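Local coordinates for putative uncharacterized protein (Chaetomium thermophilum, PDB 5T8V), which probably helps load cohesin onto chromatin as the loader Scc2, of which this chain is the C-terminal HEAT-repeat fragment, at residues T534-Y548 against L562-R576. Numbering follows the deposited sequence.
Sequences TFIISEWGSKICTCY and LGRLAYRLREMILDR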
ATOM      1  N   THR A 534     -36.063 -20.065  15.307  1.00 21.72           N
ATOM      2  CA  THR A 534     -36.485 -19.212  16.417  1.00 22.01           C
ATOM      3  C   THR A 534     -35.606 -17.969  16.517  1.00 19.35           C
ATOM      4  O   THR A 534     -36.108 -16.854  16.718  1.00 19.98           O
ATOM      5  CB  THR A 534     -36.463 -19.994  17.732  1.00 22.96           C
ATOM      6  OG1 THR A 534     -35.155 -20.532  17.961  1.00 24.15           O
ATOM      7  CG2 THR A 534     -37.474 -21.126  17.701  1.00 24.27           C
ATOM      8  N   PHE A 535     -34.292 -18.144  16.368  1.00 12.68           N
ATOM      9  CA  PHE A 535     -33.370 -17.012  16.371  1.00 11.89           C
ATOM     10  C   PHE A 535     -33.782 -15.967  15.339  1.00 11.38           C
ATOM     11  O   PHE A 535     -33.939 -14.781  15.658  1.00 11.05           O
ATOM     12  CB  PHE A 535     -31.954 -17.524  16.097  1.00 11.94           C
ATOM     13  CG  PHE A 535     -30.870 -16.508  16.321  1.00 11.48           C
ATOM     14  CD1 PHE A 535     -30.508 -15.629  15.318  1.00 11.08           C
ATOM     15  CD2 PHE A 535     -30.188 -16.459  17.523  1.00 11.68           C
ATOM     16  CE1 PHE A 535     -29.499 -14.708  15.517  1.00 10.96           C
ATOM     17  CE2 PHE A 535     -29.181 -15.541  17.728  1.00 11.53           C
ATOM     18  CZ  PHE A 535     -28.835 -14.665  16.724  1.00 11.22           C
ATOM     19  N   ILE A 536     -33.976 -16.396  14.090  1.00 11.51           N
ATOM     20  CA  ILE A 536     -34.354 -15.453  13.039  1.00 11.18           C
ATOM     21  C   ILE A 536     -35.693 -14.800  13.357  1.00 11.22           C
ATOM     22  O   ILE A 536     -35.895 -13.611  13.095  1.00 10.95           O
ATOM     23  CB  ILE A 536     -34.368 -16.162  11.672  1.00 11.52           C
ATOM     24  CG1 ILE A 536     -32.932 -16.331  11.172  1.00 11.40           C
ATOM     25  CG2 ILE A 536     -35.193 -15.378  10.649  1.00 11.44           C
ATOM     26  CD1 ILE A 536     -32.791 -17.252   9.989  1.00 11.95           C
ATOM     27  N   ILE A 537     -36.631 -15.561  13.923  1.00 14.36           N
ATOM     28  CA  ILE A 537     -37.926 -14.992  14.286  1.00 15.35           C
ATOM     29  C   ILE A 537     -37.743 -13.848  15.277  1.00 14.62           C
ATOM     30  O   ILE A 537     -38.365 -12.784  15.147  1.00 13.89           O
ATOM     31  CB  ILE A 537     -38.850 -16.091  14.848  1.00 17.60           C
ATOM     32  CG1 ILE A 537     -39.214 -17.090  13.751  1.00 19.76           C
ATOM     33  CG2 ILE A 537     -40.129 -15.487  15.425  1.00 18.38           C
ATOM     34  CD1 ILE A 537     -39.843 -18.372  14.269  1.00 22.00           C
ATOM     35  N   SER A 538     -36.891 -14.046  16.284  1.00 16.52           N
ATOM     36  CA  SER A 538     -36.655 -12.979  17.250  1.00 17.96           C
ATOM     37  C   SER A 538     -35.979 -11.781  16.590  1.00 17.89           C
ATOM     38  O   SER A 538     -36.322 -10.630  16.886  1.00 17.00           O
ATOM     39  CB  SER A 538     -35.821 -13.501  18.421  1.00 19.19           C
ATOM     40  OG  SER A 538     -34.629 -14.115  17.973  1.00 20.62           O
ATOM     41  N   GLU A 539     -35.027 -12.025  15.685  1.00 26.59           N
ATOM     42  CA  GLU A 539     -34.435 -10.920  14.935  1.00 27.83           C
ATOM     43  C   GLU A 539     -35.500 -10.135  14.181  1.00 27.22           C
ATOM     44  O   GLU A 539     -35.473  -8.898  14.151  1.00 27.38           O
ATOM     45  CB  GLU A 539     -33.381 -11.448  13.962  1.00 29.89           C
ATOM     46  CG  GLU A 539     -32.066 -11.827  14.611  1.00 32.86           C
ATOM     47  CD  GLU A 539     -30.998 -12.167  13.592  1.00 36.95           C
ATOM     48  OE1 GLU A 539     -31.347 -12.403  12.411  1.00 37.15           O
ATOM     49  OE2 GLU A 539     -29.806 -12.190  13.967  1.00 39.08           O
ATOM     50  N   TRP A 540     -36.445 -10.841  13.561  1.00 15.33           N
ATOM     51  CA  TRP A 540     -37.527 -10.190  12.832  1.00 15.72           C
ATOM     52  C   TRP A 540     -38.354  -9.310  13.761  1.00 11.82           C
ATOM     53  O   TRP A 540     -38.602  -8.134  13.466  1.00 13.48           O
ATOM     54  CB  TRP A 540     -38.400 -11.255  12.166  1.00 15.90           C
ATOM     55  CG  TRP A 540     -39.405 -10.735  11.184  1.00 17.06           C
ATOM     56  CD1 TRP A 540     -39.586  -9.441  10.794  1.00 17.02           C
ATOM     57  CD2 TRP A 540     -40.373 -11.510  10.466  1.00 13.63           C
ATOM     58  NE1 TRP A 540     -40.608  -9.362   9.876  1.00 17.29           N
ATOM     59  CE2 TRP A 540     -41.106 -10.620   9.659  1.00 15.72           C
ATOM     60  CE3 TRP A 540     -40.689 -12.871  10.429  1.00 13.87           C
ATOM     61  CZ2 TRP A 540     -42.135 -11.047   8.825  1.00 18.22           C
ATOM     62  CZ3 TRP A 540     -41.711 -13.291   9.601  1.00 17.76           C
ATOM     63  CH2 TRP A 540     -42.421 -12.384   8.810  1.00 18.67           C
ATOM     64  N   GLY A 541     -38.789  -9.864  14.893  1.00 21.59           N
ATOM     65  CA  GLY A 541     -39.548  -9.063  15.843  1.00 23.19           C
ATOM     66  C   GLY A 541     -38.803  -7.813  16.272  1.00 22.91           C
ATOM     67  O   GLY A 541     -39.354  -6.706  16.270  1.00 23.56           O
ATOM     68  N   SER A 542     -37.531  -7.973  16.641  1.00 23.44           N
ATOM     69  CA  SER A 542     -36.746  -6.828  17.084  1.00 24.21           C
ATOM     70  C   SER A 542     -36.640  -5.775  15.993  1.00 24.55           C
ATOM     71  O   SER A 542     -36.721  -4.574  16.274  1.00 26.78           O
ATOM     72  CB  SER A 542     -35.358  -7.279  17.518  1.00 25.63           C
ATOM     73  OG  SER A 542     -34.574  -6.171  17.918  1.00 29.03           O
ATOM     74  N   LYS A 543     -36.455  -6.200  14.742  1.00 24.79           N
ATOM     75  CA  LYS A 543     -36.371  -5.227  13.660  1.00 24.44           C
ATOM     76  C   LYS A 543     -37.701  -4.524  13.438  1.00 23.98           C
ATOM     77  O   LYS A 543     -37.721  -3.337  13.100  1.00 26.22           O
ATOM     78  CB  LYS A 543     -35.898  -5.905  12.376  1.00 24.46           C
ATOM     79  CG  LYS A 543     -34.420  -6.276  12.391  1.00 26.35           C
ATOM     80  CD  LYS A 543     -33.524  -5.044  12.384  1.00 28.81           C
ATOM     81  CE  LYS A 543     -32.055  -5.414  12.489  1.00 29.52           C
ATOM     82  NZ  LYS A 543     -31.185  -4.202  12.550  1.00 31.63           N
ATOM     83  N   ILE A 544     -38.817  -5.229  13.625  1.00 16.02           N
ATOM     84  CA  ILE A 544     -40.117  -4.565  13.611  1.00 17.26           C
ATOM     85  C   ILE A 544     -40.143  -3.451  14.651  1.00 18.95           C
ATOM     86  O   ILE A 544     -40.495  -2.301  14.354  1.00 21.37           O
ATOM     87  CB  ILE A 544     -41.243  -5.588  13.846  1.00 17.64           C
ATOM     88  CG1 ILE A 544     -41.356  -6.528  12.646  1.00 17.26           C
ATOM     89  CG2 ILE A 544     -42.582  -4.889  14.088  1.00 20.13           C
ATOM     90  CD1 ILE A 544     -42.087  -7.806  12.954  1.00 17.66           C
ATOM     91  N   CYS A 545     -39.758  -3.775  15.888  1.00 18.80           N
ATOM     92  CA  CYS A 545     -39.780  -2.773  16.950  1.00 20.51           C
ATOM     93  C   CYS A 545     -38.888  -1.582  16.610  1.00 21.88           C
ATOM     94  O   CYS A 545     -39.288  -0.426  16.777  1.00 22.09           O
ATOM     95  CB  CYS A 545     -39.356  -3.405  18.273  1.00 20.19           C
ATOM     96  SG  CYS A 545     -40.500  -4.661  18.869  1.00 20.20           S
ATOM     97  N   THR A 546     -37.668  -1.843  16.134  1.00 24.77           N
ATOM     98  CA  THR A 546     -36.765  -0.748  15.792  1.00 27.31           C
ATOM     99  C   THR A 546     -37.347   0.114  14.679  1.00 28.79           C
ATOM    100  O   THR A 546     -37.275   1.347  14.733  1.00 31.93           O
ATOM    101  CB  THR A 546     -35.399  -1.300  15.382  1.00 28.05           C
ATOM    102  OG1 THR A 546     -34.770  -1.903  16.517  1.00 20.46           O
ATOM    103  CG2 THR A 546     -34.494  -0.191  14.839  1.00 30.93           C
ATOM    104  N   CYS A 547     -37.920  -0.523  13.657  1.00 24.19           N
ATOM    105  CA  CYS A 547     -38.544   0.220  12.568  1.00 24.76           C
ATOM    106  C   CYS A 547     -39.629   1.146  13.097  1.00 27.29           C
ATOM    107  O   CYS A 547     -39.645   2.344  12.790  1.00 29.19           O
ATOM    108  CB  CYS A 547     -39.112  -0.758  11.539  1.00 23.03           C
ATOM    109  SG  CYS A 547     -40.198  -0.024  10.288  1.00 24.22           S
ATOM    110  N   TYR A 548     -40.542   0.612  13.912  1.00 22.18           N
ATOM    111  CA  TYR A 548     -41.638   1.429  14.424  1.00 24.29           C
ATOM    112  C   TYR A 548     -41.124   2.550  15.324  1.00 26.20           C
ATOM    113  O   TYR A 548     -41.634   3.676  15.276  1.00 28.54           O
ATOM    114  CB  TYR A 548     -42.632   0.549  15.178  1.00 22.89           C
ATOM    115  CG  TYR A 548     -43.778   1.305  15.807  1.00 24.96           C
ATOM    116  CD1 TYR A 548     -43.648   1.883  17.062  1.00 25.88           C
ATOM    117  CD2 TYR A 548     -44.998   1.426  15.156  1.00 26.25           C
ATOM    118  CE1 TYR A 548     -44.691   2.568  17.645  1.00 28.01           C
ATOM    119  CE2 TYR A 548     -46.053   2.109  15.734  1.00 28.47           C
ATOM    120  CZ  TYR A 548     -45.891   2.678  16.978  1.00 29.32           C
ATOM    121  OH  TYR A 548     -46.929   3.362  17.565  1.00 31.75           O
ATOM    122  N   LEU A 562     -47.567  -2.362  10.862  1.00 26.97           N
ATOM    123  CA  LEU A 562     -46.537  -2.700  11.837  1.00 24.17           C
ATOM    124  C   LEU A 562     -47.139  -3.296  13.102  1.00 24.33           C
ATOM    125  O   LEU A 562     -46.518  -4.152  13.740  1.00 22.27           O
ATOM    126  CB  LEU A 562     -45.706  -1.461  12.173  1.00 23.67           C
ATOM    127  CG  LEU A 562     -44.711  -1.029  11.093  1.00 22.87           C
ATOM    128  CD1 LEU A 562     -44.182   0.364  11.383  1.00 24.34           C
ATOM    129  CD2 LEU A 562     -43.564  -2.024  10.994  1.00 20.43           C
ATOM    130  N   GLY A 563     -48.342  -2.860  13.483  1.00 26.98           N
ATOM    131  CA  GLY A 563     -49.008  -3.468  14.623  1.00 27.58           C
ATOM    132  C   GLY A 563     -49.416  -4.902  14.350  1.00 27.52           C
ATOM    133  O   GLY A 563     -49.261  -5.778  15.209  1.00 26.50           O
ATOM    134  N   ARG A 564     -49.942  -5.165  13.151  1.00 34.87           N
ATOM    135  CA  ARG A 564     -50.252  -6.539  12.767  1.00 36.44           C
ATOM    136  C   ARG A 564     -49.001  -7.406  12.823  1.00 34.71           C
ATOM    137  O   ARG A 564     -49.020  -8.509  13.381  1.00 33.91           O
ATOM    138  CB  ARG A 564     -50.863  -6.569  11.369  1.00 38.54           C
ATOM    139  CG  ARG A 564     -52.136  -5.752  11.231  1.00 42.17           C
ATOM    140  CD  ARG A 564     -52.546  -5.616   9.775  1.00 45.28           C
ATOM    141  NE  ARG A 564     -53.434  -4.476   9.565  1.00 48.87           N
ATOM    142  CZ  ARG A 564     -53.717  -3.957   8.375  1.00 52.45           C
ATOM    143  NH1 ARG A 564     -53.180  -4.469   7.275  1.00 51.82           N
ATOM    144  NH2 ARG A 564     -54.534  -2.917   8.285  1.00 57.28           N
ATOM    145  N   LEU A 565     -47.898  -6.918  12.250  1.00 36.02           N
ATOM    146  CA  LEU A 565     -46.639  -7.651  12.331  1.00 31.11           C
ATOM    147  C   LEU A 565     -46.228  -7.873  13.781  1.00 28.93           C
ATOM    148  O   LEU A 565     -45.668  -8.922  14.121  1.00 26.74           O
ATOM    149  CB  LEU A 565     -45.542  -6.900  11.578  1.00 27.62           C
ATOM    150  CG  LEU A 565     -45.623  -6.921  10.053  1.00 28.60           C
ATOM    151  CD1 LEU A 565     -44.688  -5.879   9.455  1.00 26.35           C
ATOM    152  CD2 LEU A 565     -45.289  -8.303   9.519  1.00 28.07           C
ATOM    153  N   ALA A 566     -46.496  -6.898  14.650  1.00 30.28           N
ATOM    154  CA  ALA A 566     -46.143  -7.046  16.057  1.00 30.22           C
ATOM    155  C   ALA A 566     -46.909  -8.201  16.689  1.00 32.15           C
ATOM    156  O   ALA A 566     -46.317  -9.090  17.316  1.00 31.89           O
ATOM    157  CB  ALA A 566     -46.414  -5.740  16.802  1.00 31.40           C
ATOM    158  N   TYR A 567     -48.235  -8.211  16.528  1.00 25.07           N
ATOM    159  CA  TYR A 567     -49.032  -9.314  17.052  1.00 25.44           C
ATOM    160  C   TYR A 567     -48.555 -10.647  16.485  1.00 23.54           C
ATOM    161  O   TYR A 567     -48.264 -11.590  17.233  1.00 22.83           O
ATOM    162  CB  TYR A 567     -50.511  -9.091  16.729  1.00 29.06           C
ATOM    163  CG  TYR A 567     -51.392 -10.275  17.064  1.00 30.29           C
ATOM    164  CD1 TYR A 567     -51.888 -10.457  18.348  1.00 31.18           C
ATOM    165  CD2 TYR A 567     -51.725 -11.215  16.095  1.00 30.89           C
ATOM    166  CE1 TYR A 567     -52.693 -11.539  18.659  1.00 33.27           C
ATOM    167  CE2 TYR A 567     -52.526 -12.301  16.396  1.00 32.93           C
ATOM    168  CZ  TYR A 567     -53.007 -12.459  17.679  1.00 34.69           C
ATOM    169  OH  TYR A 567     -53.808 -13.539  17.983  1.00 36.53           O
ATOM    170  N   ARG A 568     -48.466 -10.738  15.155  1.00 27.26           N
ATOM    171  CA  ARG A 568     -48.060 -11.982  14.511  1.00 26.64           C
ATOM    172  C   ARG A 568     -46.742 -12.491  15.076  1.00 22.74           C
ATOM    173  O   ARG A 568     -46.648 -13.639  15.522  1.00 21.91           O
ATOM    174  CB  ARG A 568     -47.949 -11.774  13.001  1.00 27.65           C
ATOM    175  CG  ARG A 568     -49.274 -11.475  12.328  1.00 32.94           C
ATOM    176  CD  ARG A 568     -49.083 -10.997  10.902  1.00 35.35           C
ATOM    177  NE  ARG A 568     -50.341 -10.539  10.314  1.00 41.17           N
ATOM    178  CZ  ARG A 568     -50.442  -9.911   9.148  1.00 42.85           C
ATOM    179  NH1 ARG A 568     -49.359  -9.655   8.426  1.00 40.93           N
ATOM    180  NH2 ARG A 568     -51.633  -9.535   8.703  1.00 45.67           N
ATOM    181  N   LEU A 569     -45.707 -11.648  15.065  1.00 23.73           N
ATOM    182  CA  LEU A 569     -44.396 -12.088  15.532  1.00 20.82           C
ATOM    183  C   LEU A 569     -44.415 -12.455  17.009  1.00 21.70           C
ATOM    184  O   LEU A 569     -43.674 -13.351  17.431  1.00 18.99           O
ATOM    185  CB  LEU A 569     -43.349 -11.008  15.267  1.00 16.88           C
ATOM    186  CG  LEU A 569     -42.591 -11.154  13.943  1.00 15.66           C
ATOM    187  CD1 LEU A 569     -41.698 -12.387  13.956  1.00 14.26           C
ATOM    188  CD2 LEU A 569     -43.552 -11.194  12.760  1.00 18.21           C
ATOM    189  N   ARG A 570     -45.241 -11.783  17.812  1.00 25.06           N
ATOM    190  CA  ARG A 570     -45.378 -12.178  19.209  1.00 24.67           C
ATOM    191  C   ARG A 570     -45.918 -13.602  19.312  1.00 26.18           C
ATOM    192  O   ARG A 570     -45.339 -14.456  19.999  1.00 24.78           O
ATOM    193  CB  ARG A 570     -46.287 -11.189  19.939  1.00 27.77           C
ATOM    194  CG  ARG A 570     -46.214 -11.266  21.458  1.00 28.15           C
ATOM    195  CD  ARG A 570     -47.539 -11.714  22.054  1.00 31.97           C
ATOM    196  NE  ARG A 570     -48.627 -10.795  21.731  1.00 36.39           N
ATOM    197  CZ  ARG A 570     -49.912 -11.039  21.972  1.00 40.77           C
ATOM    198  NH1 ARG A 570     -50.285 -12.180  22.537  1.00 42.50           N
ATOM    199  NH2 ARG A 570     -50.828 -10.139  21.643  1.00 42.83           N
ATOM    200  N   GLU A 571     -47.024 -13.880  18.613  1.00 34.10           N
ATOM    201  CA  GLU A 571     -47.568 -15.235  18.597  1.00 36.03           C
ATOM    202  C   GLU A 571     -46.546 -16.240  18.084  1.00 33.92           C
ATOM    203  O   GLU A 571     -46.513 -17.387  18.544  1.00 33.67           O
ATOM    204  CB  GLU A 571     -48.829 -15.286  17.733  1.00 39.69           C
ATOM    205  CG  GLU A 571     -49.976 -14.412  18.224  1.00 44.04           C
ATOM    206  CD  GLU A 571     -50.665 -14.974  19.455  1.00 46.94           C
ATOM    207  OE1 GLU A 571     -50.002 -15.668  20.253  1.00 45.11           O
ATOM    208  OE2 GLU A 571     -51.879 -14.726  19.621  1.00 51.66           O
ATOM    209  N   MET A 572     -45.705 -15.831  17.133  1.00 37.53           N
ATOM    210  CA  MET A 572     -44.704 -16.736  16.581  1.00 34.58           C
ATOM    211  C   MET A 572     -43.620 -17.052  17.601  1.00 32.70           C
ATOM    212  O   MET A 572     -43.181 -18.202  17.715  1.00 33.60           O
ATOM    213  CB  MET A 572     -44.089 -16.124  15.325  1.00 32.72           C
ATOM    214  CG  MET A 572     -44.547 -16.765  14.032  1.00 33.56           C
ATOM    215  SD  MET A 572     -44.097 -15.771  12.599  1.00 32.92           S
ATOM    216  CE  MET A 572     -45.336 -14.499  12.704  1.00 36.18           C
ATOM    217  N   ILE A 573     -43.167 -16.043  18.345  1.00 19.47           N
ATOM    218  CA  ILE A 573     -42.146 -16.278  19.360  1.00 17.39           C
ATOM    219  C   ILE A 573     -42.700 -17.162  20.468  1.00 20.72           C
ATOM    220  O   ILE A 573     -42.002 -18.042  20.984  1.00 21.66           O
ATOM    221  CB  ILE A 573     -41.620 -14.939  19.906  1.00 14.97           C
ATOM    222  CG1 ILE A 573     -40.851 -14.198  18.809  1.00 13.97           C
ATOM    223  CG2 ILE A 573     -40.723 -15.162  21.129  1.00 14.97           C
ATOM    224  CD1 ILE A 573     -40.433 -12.789  19.179  1.00 13.49           C
ATOM    225  N   LEU A 574     -43.962 -16.949  20.851  1.00 28.39           N
ATOM    226  CA  LEU A 574     -44.539 -17.771  21.911  1.00 30.64           C
ATOM    227  C   LEU A 574     -44.768 -19.206  21.452  1.00 33.75           C
ATOM    228  O   LEU A 574     -44.737 -20.128  22.274  1.00 34.97           O
ATOM    229  CB  LEU A 574     -45.847 -17.153  22.404  1.00 32.95           C
ATOM    230  CG  LEU A 574     -45.711 -15.826  23.155  1.00 32.87           C
ATOM    231  CD1 LEU A 574     -47.080 -15.224  23.417  1.00 35.84           C
ATOM    232  CD2 LEU A 574     -44.955 -16.010  24.463  1.00 31.57           C
ATOM    233  N   ASP A 575     -44.989 -19.416  20.157  1.00 42.80           N
ATOM    234  CA  ASP A 575     -45.263 -20.750  19.627  1.00 47.52           C
ATOM    235  C   ASP A 575     -44.707 -20.807  18.212  1.00 48.37           C
ATOM    236  O   ASP A 575     -45.236 -20.149  17.313  1.00 49.04           O
ATOM    237  CB  ASP A 575     -46.760 -21.047  19.646  1.00 51.70           C
ATOM    238  CG  ASP A 575     -47.115 -22.308  18.886  1.00 55.07           C
ATOM    239  OD1 ASP A 575     -46.268 -23.223  18.815  1.00 55.50           O
ATOM    240  OD2 ASP A 575     -48.246 -22.382  18.359  1.00 56.86           O
ATOM    241  N   ARG A 576     -43.645 -21.594  18.014  1.00 66.52           N
ATOM    242  CA  ARG A 576     -42.956 -21.591  16.727  1.00 67.86           C
ATOM    243  C   ARG A 576     -43.820 -22.173  15.615  1.00 68.48           C
ATOM    244  O   ARG A 576     -43.711 -21.743  14.461  1.00 67.63           O
ATOM    245  CB  ARG A 576     -41.638 -22.357  16.836  1.00 69.21           C
ATOM    246  CG  ARG A 576     -41.789 -23.826  17.200  1.00 73.16           C
ATOM    247  CD  ARG A 576     -40.432 -24.483  17.407  1.00 74.44           C
ATOM    248  NE  ARG A 576     -40.537 -25.935  17.542  1.00 77.59           N
ATOM    249  CZ  ARG A 576     -40.803 -26.572  18.679  1.00 79.86           C
ATOM    250  NH1 ARG A 576     -40.876 -27.897  18.692  1.00 81.50           N
ATOM    251  NH2 ARG A 576     -41.000 -25.894  19.803  1.00 79.37           N
TER
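Leu569 lays its CD2 methyl over the six-membered ring of Trp540, 3.9 Å from that ring's centroid and only 8° off its normal, a face-on CH-pi contact. The indole reaches this methyl because CG of Trp540 stands anti to the backbone N (chi1 -170°), the two side chains crossing at about a right angle. The other methyl, CD1, turns toward the helix backbone and comes to 3.6 Å from Ile537 O. Leu569 is thus a knob in a hole made by Ile537, Trp540, Gly541 and Ile544. The CA atoms of Gly541 and Leu569 lie 5.7 Å apart; a side chain on this glycine would point at Leu569 and Ile573, so its lack probably helps the leucine to seat. Ile544 closes the hole with CD1, 3.5 Å from Leu569 CG, and the same methyl also meets Leu565 CB. Toward Arg576, Ile537 CG2 packs on Ile573 CG1 at 3.7 Å and also touches Met572 CB; at the other end Leu562 CD1 lies at the edge of the Tyr548 ring, 4.0 Å from its CD2. Trp540 is anchored beyond this pair too, by a hydrogen bond from NE1 to Val504 O and by stacking on Tyr510. An alanine in place of Trp540 would probably strip the Leu569 methyl of its aromatic cover and leave Val504 O without its indole donor. The axes of 534-548 and 562-574 approach to 9.7 Å and run antiparallel at 154°, neighbours in the helical-repeat architecture of this fragment. Mostly apolar and without hydrogen bonds between the segments, the contact rests on shape fit and burial of apolar surface.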